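Local coordinates for protein type VI secretion system component (Escherichia coli O6, PDB 2P5Z) that is a component of the type VI secretion apparatus, structurally related to the phage T4 tail proteins gp27 and gp5, and probably forms part of the puncturing spike, at residues P42-I56 and S100-P112. Sequence-based numbering, arbitrary orientation.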
loop_
_atom_site.group_PDB
_atom_site.type_symbol
_atom_site.label_atom_id
_atom_site.label_comp_id
_atom_site.label_asym_id
_atom_site.label_seq_id
_atom_site.Cartn_x
_atom_site.Cartn_y
_atom_site.Cartn_z
ATOM N N PRO A 42 20.922 1.003 1.046
ATOM C CA PRO A 42 21.839 1.965 0.432
ATOM C C PRO A 42 21.447 3.415 0.752
ATOM O O PRO A 42 20.260 3.755 0.719
ATOM C CB PRO A 42 21.688 1.687 -1.067
ATOM C CG PRO A 42 20.339 1.055 -1.210
ATOM C CD PRO A 42 20.104 0.286 0.052
ATOM N N PHE A 43 22.440 4.254 1.041
ATOM C CA PHE A 43 22.184 5.652 1.362
ATOM C C PHE A 43 21.603 6.423 0.202
ATOM O O PHE A 43 21.690 5.976 -0.938
ATOM C CB PHE A 43 23.420 6.370 1.939
ATOM C CG PHE A 43 24.623 6.373 1.047
ATOM C CD1 PHE A 43 24.752 7.302 0.008
ATOM C CD2 PHE A 43 25.663 5.471 1.275
ATOM C CE1 PHE A 43 25.894 7.307 -0.814
ATOM C CE2 PHE A 43 26.803 5.470 0.465
ATOM C CZ PHE A 43 26.918 6.399 -0.578
ATOM N N ARG A 44 21.004 7.581 0.490
ATOM C CA ARG A 44 20.482 8.437 -0.576
ATOM C C ARG A 44 20.741 9.911 -0.265
ATOM O O ARG A 44 20.409 10.380 0.821
ATOM C CB ARG A 44 18.992 8.176 -0.718
ATOM C CG ARG A 44 18.410 8.688 -1.984
ATOM C CD ARG A 44 17.078 8.058 -2.192
ATOM N NE ARG A 44 15.996 8.748 -1.495
ATOM C CZ ARG A 44 14.708 8.414 -1.600
ATOM N NH1 ARG A 44 14.344 7.392 -2.380
ATOM N NH2 ARG A 44 13.780 9.105 -0.937
ATOM N N TYR A 45 21.338 10.654 -1.187
ATOM C CA TYR A 45 21.581 12.097 -0.944
ATOM C C TYR A 45 21.095 12.971 -2.081
ATOM O O TYR A 45 21.624 12.921 -3.190
ATOM C CB TYR A 45 23.060 12.373 -0.711
ATOM C CG TYR A 45 23.500 12.233 0.714
ATOM C CD1 TYR A 45 23.467 11.008 1.366
ATOM C CD2 TYR A 45 23.991 13.324 1.407
ATOM C CE1 TYR A 45 23.889 10.873 2.688
ATOM C CE2 TYR A 45 24.426 13.204 2.714
ATOM C CZ TYR A 45 24.361 11.987 3.358
ATOM O OH TYR A 45 24.783 11.882 4.666
ATOM N N ASP A 46 20.087 13.785 -1.814
ATOM C CA ASP A 46 19.638 14.749 -2.803
ATOM C C ASP A 46 20.357 16.076 -2.559
ATOM O O ASP A 46 20.202 16.710 -1.511
ATOM C CB ASP A 46 18.118 14.882 -2.774
ATOM C CG ASP A 46 17.411 13.576 -3.167
ATOM O OD1 ASP A 46 17.699 13.040 -4.264
ATOM O OD2 ASP A 46 16.570 13.081 -2.375
ATOM N N ILE A 47 21.187 16.455 -3.526
ATOM C CA ILE A 47 22.114 17.582 -3.394
ATOM C C ILE A 47 21.787 18.654 -4.403
ATOM O O ILE A 47 21.844 18.424 -5.613
ATOM C CB ILE A 47 23.549 17.125 -3.631
ATOM C CG1 ILE A 47 23.903 15.988 -2.668
ATOM C CG2 ILE A 47 24.510 18.284 -3.446
ATOM C CD1 ILE A 47 25.142 15.226 -3.057
ATOM N N GLN A 48 21.408 19.828 -3.916
ATOM C CA GLN A 48 21.183 20.956 -4.821
ATOM C C GLN A 48 22.445 21.765 -4.975
ATOM O O GLN A 48 23.243 21.894 -4.042
ATOM C CB GLN A 48 20.059 21.860 -4.349
ATOM C CG GLN A 48 18.696 21.286 -4.575
ATOM C CD GLN A 48 17.597 22.296 -4.346
ATOM O OE1 GLN A 48 17.830 23.503 -4.385
ATOM N NE2 GLN A 48 16.385 21.808 -4.120
ATOM N N PHE A 49 22.631 22.289 -6.173
ATOM C CA PHE A 49 23.772 23.132 -6.439
ATOM C C PHE A 49 23.486 24.210 -7.473
ATOM O O PHE A 49 22.528 24.111 -8.256
ATOM C CB PHE A 49 25.027 22.307 -6.789
ATOM C CG PHE A 49 24.970 21.571 -8.112
ATOM C CD1 PHE A 49 25.493 22.146 -9.271
ATOM C CD2 PHE A 49 24.480 20.258 -8.174
ATOM C CE1 PHE A 49 25.490 21.448 -10.490
ATOM C CE2 PHE A 49 24.466 19.559 -9.384
ATOM C CZ PHE A 49 24.986 20.153 -10.547
ATOM N N THR A 50 24.314 25.249 -7.470
ATOM C CA THR A 50 24.216 26.256 -8.521
ATOM C C THR A 50 25.443 26.175 -9.380
ATOM O O THR A 50 26.490 25.679 -8.936
ATOM C CB THR A 50 24.031 27.684 -7.981
ATOM O OG1 THR A 50 25.009 27.941 -6.957
ATOM C CG2 THR A 50 22.635 27.834 -7.394
ATOM N N SER A 51 25.290 26.627 -10.621
ATOM C CA SER A 51 26.375 26.623 -11.592
ATOM C C SER A 51 26.233 27.783 -12.591
ATOM O O SER A 51 25.119 28.211 -12.916
ATOM C CB SER A 51 26.400 25.299 -12.347
ATOM O OG SER A 51 27.438 25.286 -13.317
ATOM N N SER A 52 27.369 28.265 -13.091
ATOM C CA SER A 52 27.402 29.289 -14.147
ATOM C C SER A 52 26.906 28.716 -15.470
ATOM O O SER A 52 26.411 29.438 -16.332
ATOM C CB SER A 52 28.827 29.802 -14.335
ATOM O OG SER A 52 29.562 29.650 -13.133
ATOM N N ASP A 53 27.059 27.408 -15.623
ATOM C CA ASP A 53 26.547 26.704 -16.789
ATOM C C ASP A 53 25.011 26.560 -16.686
ATOM O O ASP A 53 24.482 25.863 -15.820
ATOM C CB ASP A 53 27.243 25.358 -16.859
ATOM C CG ASP A 53 26.948 24.599 -18.118
ATOM O OD1 ASP A 53 25.954 24.906 -18.829
ATOM O OD2 ASP A 53 27.729 23.658 -18.385
ATOM N N LYS A 54 24.311 27.237 -17.583
ATOM C CA LYS A 54 22.855 27.219 -17.603
ATOM C C LYS A 54 22.275 26.106 -18.483
ATOM O O LYS A 54 21.091 26.144 -18.809
ATOM C CB LYS A 54 22.312 28.579 -18.052
ATOM C CG LYS A 54 22.950 29.738 -17.327
ATOM C CD LYS A 54 21.990 30.902 -17.162
ATOM C CE LYS A 54 21.699 31.595 -18.485
ATOM N NZ LYS A 54 20.545 32.525 -18.320
ATOM N N ALA A 55 23.102 25.125 -18.852
ATOM C CA ALA A 55 22.674 24.008 -19.700
ATOM C C ALA A 55 23.491 22.741 -19.466
ATOM O O ALA A 55 23.935 22.117 -20.420
ATOM C CB ALA A 55 22.739 24.401 -21.177
ATOM N N ILE A 56 23.706 22.367 -18.205
ATOM C CA ILE A 56 24.303 21.070 -17.899
ATOM C C ILE A 56 23.358 19.991 -18.420
ATOM O O ILE A 56 22.161 19.996 -18.097
ATOM C CB ILE A 56 24.513 20.867 -16.396
ATOM C CG1 ILE A 56 25.321 22.025 -15.800
ATOM C CG2 ILE A 56 25.206 19.538 -16.128
ATOM C CD1 ILE A 56 25.750 21.784 -14.360
ATOM N N SER A 100 18.530 31.657 -13.504
ATOM C CA SER A 100 18.533 33.103 -13.365
ATOM C C SER A 100 19.191 33.719 -14.581
ATOM O O SER A 100 19.391 33.056 -15.617
ATOM C CB SER A 100 19.297 33.514 -12.117
ATOM O OG SER A 100 18.579 33.167 -10.950
ATOM N N GLN A 101 19.529 34.996 -14.434
ATOM C CA GLN A 101 20.275 35.744 -15.435
ATOM C C GLN A 101 21.684 35.176 -15.549
ATOM O O GLN A 101 22.220 35.065 -16.642
ATOM C CB GLN A 101 20.334 37.228 -15.032
ATOM C CG GLN A 101 20.968 38.170 -16.064
ATOM C CD GLN A 101 20.092 38.385 -17.288
ATOM O OE1 GLN A 101 18.867 38.352 -17.198
ATOM N NE2 GLN A 101 20.718 38.612 -18.437
ATOM N N ASP A 102 22.266 34.778 -14.421
ATOM C CA ASP A 102 23.668 34.378 -14.411
ATOM C C ASP A 102 23.964 32.956 -13.940
ATOM O O ASP A 102 25.099 32.468 -14.077
ATOM C CB ASP A 102 24.492 35.408 -13.640
ATOM C CG ASP A 102 24.541 36.725 -14.367
ATOM O OD1 ASP A 102 25.083 36.727 -15.504
ATOM O OD2 ASP A 102 23.978 37.726 -13.842
ATOM N N GLU A 103 22.949 32.281 -13.416
ATOM C CA GLU A 103 23.158 30.923 -12.965
ATOM C C GLU A 103 21.960 29.997 -13.181
ATOM O O GLU A 103 20.890 30.418 -13.617
ATOM C CB GLU A 103 23.615 30.914 -11.505
ATOM C CG GLU A 103 22.833 31.838 -10.605
ATOM C CD GLU A 103 23.047 31.515 -9.140
ATOM O OE1 GLU A 103 24.154 31.024 -8.799
ATOM O OE2 GLU A 103 22.108 31.745 -8.333
ATOM N N ALA A 104 22.170 28.718 -12.908
ATOM C CA ALA A 104 21.083 27.764 -12.904
ATOM C C ALA A 104 21.186 26.914 -11.664
ATOM O O ALA A 104 22.271 26.751 -11.116
ATOM C CB ALA A 104 21.104 26.910 -14.145
ATOM N N ARG A 105 20.044 26.407 -11.210
ATOM C CA ARG A 105 19.968 25.575 -10.011
ATOM C C ARG A 105 19.751 24.134 -10.470
ATOM O O ARG A 105 18.987 23.886 -11.398
ATOM C CB ARG A 105 18.807 26.063 -9.151
ATOM C CG ARG A 105 18.664 25.459 -7.780
ATOM C CD ARG A 105 17.629 26.271 -7.037
ATOM N NE ARG A 105 16.574 25.461 -6.423
ATOM C CZ ARG A 105 15.279 25.524 -6.748
ATOM N NH1 ARG A 105 14.855 26.360 -7.687
ATOM N NH2 ARG A 105 14.403 24.743 -6.123
ATOM N N TYR A 106 20.447 23.193 -9.841
ATOM C CA TYR A 106 20.385 21.797 -10.255
ATOM C C TYR A 106 20.241 20.898 -9.057
ATOM O O TYR A 106 20.595 21.293 -7.947
ATOM C CB TYR A 106 21.645 21.363 -11.018
ATOM C CG TYR A 106 21.865 22.105 -12.309
ATOM C CD1 TYR A 106 22.715 23.212 -12.364
ATOM C CD2 TYR A 106 21.221 21.708 -13.478
ATOM C CE1 TYR A 106 22.916 23.904 -13.546
ATOM C CE2 TYR A 106 21.413 22.393 -14.667
ATOM C CZ TYR A 106 22.261 23.496 -14.696
ATOM O OH TYR A 106 22.461 24.183 -15.885
ATOM N N GLU A 107 19.743 19.682 -9.284
ATOM C CA GLU A 107 19.767 18.668 -8.236
ATOM C C GLU A 107 20.316 17.331 -8.728
ATOM O O GLU A 107 20.065 16.928 -9.863
ATOM C CB GLU A 107 18.384 18.495 -7.612
ATOM C CG GLU A 107 18.426 17.861 -6.234
ATOM C CD GLU A 107 17.052 17.736 -5.604
ATOM O OE1 GLU A 107 16.539 18.752 -5.094
ATOM O OE2 GLU A 107 16.486 16.619 -5.603
ATOM N N VAL A 108 21.101 16.667 -7.886
ATOM C CA VAL A 108 21.509 15.309 -8.176
ATOM C C VAL A 108 21.210 14.366 -7.021
ATOM O O VAL A 108 21.218 14.767 -5.848
ATOM C CB VAL A 108 23.006 15.179 -8.567
ATOM C CG1 VAL A 108 23.262 15.752 -9.965
ATOM C CG2 VAL A 108 23.915 15.813 -7.508
ATOM N N ARG A 109 20.942 13.106 -7.362
ATOM C CA ARG A 109 20.790 12.076 -6.357
ATOM C C ARG A 109 22.064 11.254 -6.319
ATOM O O ARG A 109 22.527 10.787 -7.339
ATOM C CB ARG A 109 19.585 11.195 -6.670
ATOM C CG ARG A 109 19.375 10.060 -5.672
ATOM C CD ARG A 109 17.960 9.545 -5.747
ATOM N NE ARG A 109 17.101 10.205 -4.769
ATOM C CZ ARG A 109 15.776 10.178 -4.803
ATOM N NH1 ARG A 109 15.161 9.540 -5.777
ATOM N NH2 ARG A 109 15.071 10.804 -3.880
ATOM N N LEU A 110 22.643 11.095 -5.143
ATOM C CA LEU A 110 23.870 10.348 -5.002
ATOM C C LEU A 110 23.585 9.102 -4.177
ATOM O O LEU A 110 23.143 9.180 -3.021
ATOM C CB LEU A 110 24.955 11.193 -4.330
ATOM C CG LEU A 110 26.219 10.379 -4.000
ATOM C CD1 LEU A 110 26.932 10.009 -5.303
ATOM C CD2 LEU A 110 27.173 11.110 -3.063
ATOM N N GLU A 111 23.808 7.945 -4.790
ATOM C CA GLU A 111 23.583 6.664 -4.136
ATOM C C GLU A 111 24.844 5.834 -4.337
ATOM O O GLU A 111 25.620 6.100 -5.264
ATOM C CB GLU A 111 22.365 5.975 -4.744
ATOM C CG GLU A 111 21.105 6.806 -4.698
ATOM C CD GLU A 111 19.847 6.014 -4.944
ATOM O OE1 GLU A 111 19.266 6.158 -6.045
ATOM O OE2 GLU A 111 19.434 5.260 -4.030
ATOM N N PRO A 112 25.058 4.819 -3.488
ATOM C CA PRO A 112 26.199 3.959 -3.760
ATOM C C PRO A 112 25.879 3.004 -4.932
ATOM O O PRO A 112 24.731 2.942 -5.413
ATOM C CB PRO A 112 26.327 3.168 -2.466
ATOM C CG PRO A 112 24.956 3.042 -1.999
ATOM C CD PRO A 112 24.300 4.346 -2.314
HETATM O O HOH W 1 19.454 4.632 -1.583
HETATM O O HOH W 2 17.245 14.219 -6.421
HETATM O O HOH W 3 13.570 23.077 -3.770
#
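The Y106 ring carries I56 CD1 over one face, 3.9 Å from its centroid, and meets the backbone O of D53 at its edge. There Y106 OH donates to D53 O at 2.6 Å and accepts from I56 N at 3.2 Å, clasping the loop that follows strand 44-51. In that loop S51 OG accepts from D53 N and D53 OD1 from A55 N, an ST turn and an Asx turn; S51 OG also bonds P27 O, and D53 OD2 bonds S26 OG. Y106 CB sits over the F49 ring, towards its rim, while V108 CG1 reaches the ring's edge; F49 CG lies between its own backbone N and carbonyl carbon (chi1 68°), which swings the phenyl across the neighbouring strand. Further along, P112 CD is centred over F43.

The other side of the ribbon is polar. R44 and R109 stack their guanidinium groups, centres 3.8 Å apart, the like charges probably offset by D46, salt-bridged to R109 through OD1 to NE (2.9 Å) and OD2 to NH2 (3.1 Å); OD2 also forms a salt bridge with R36. The Q48 amide bridges R105 and E107: OE1 accepts from R105 NE in the guanidinium plane, though well above the amide plane, and NE2 donates to E107 OE1 at 3.2 Å.

Antiparallel backbone bonds from Y45–L110 to S51–A104 join the strands inside the baseplate-hub-like domain, with strand 29-38 beside 44-51, strand 85-99 beside 104-111, and F68 of strand 65-70 packed on I47 and L110.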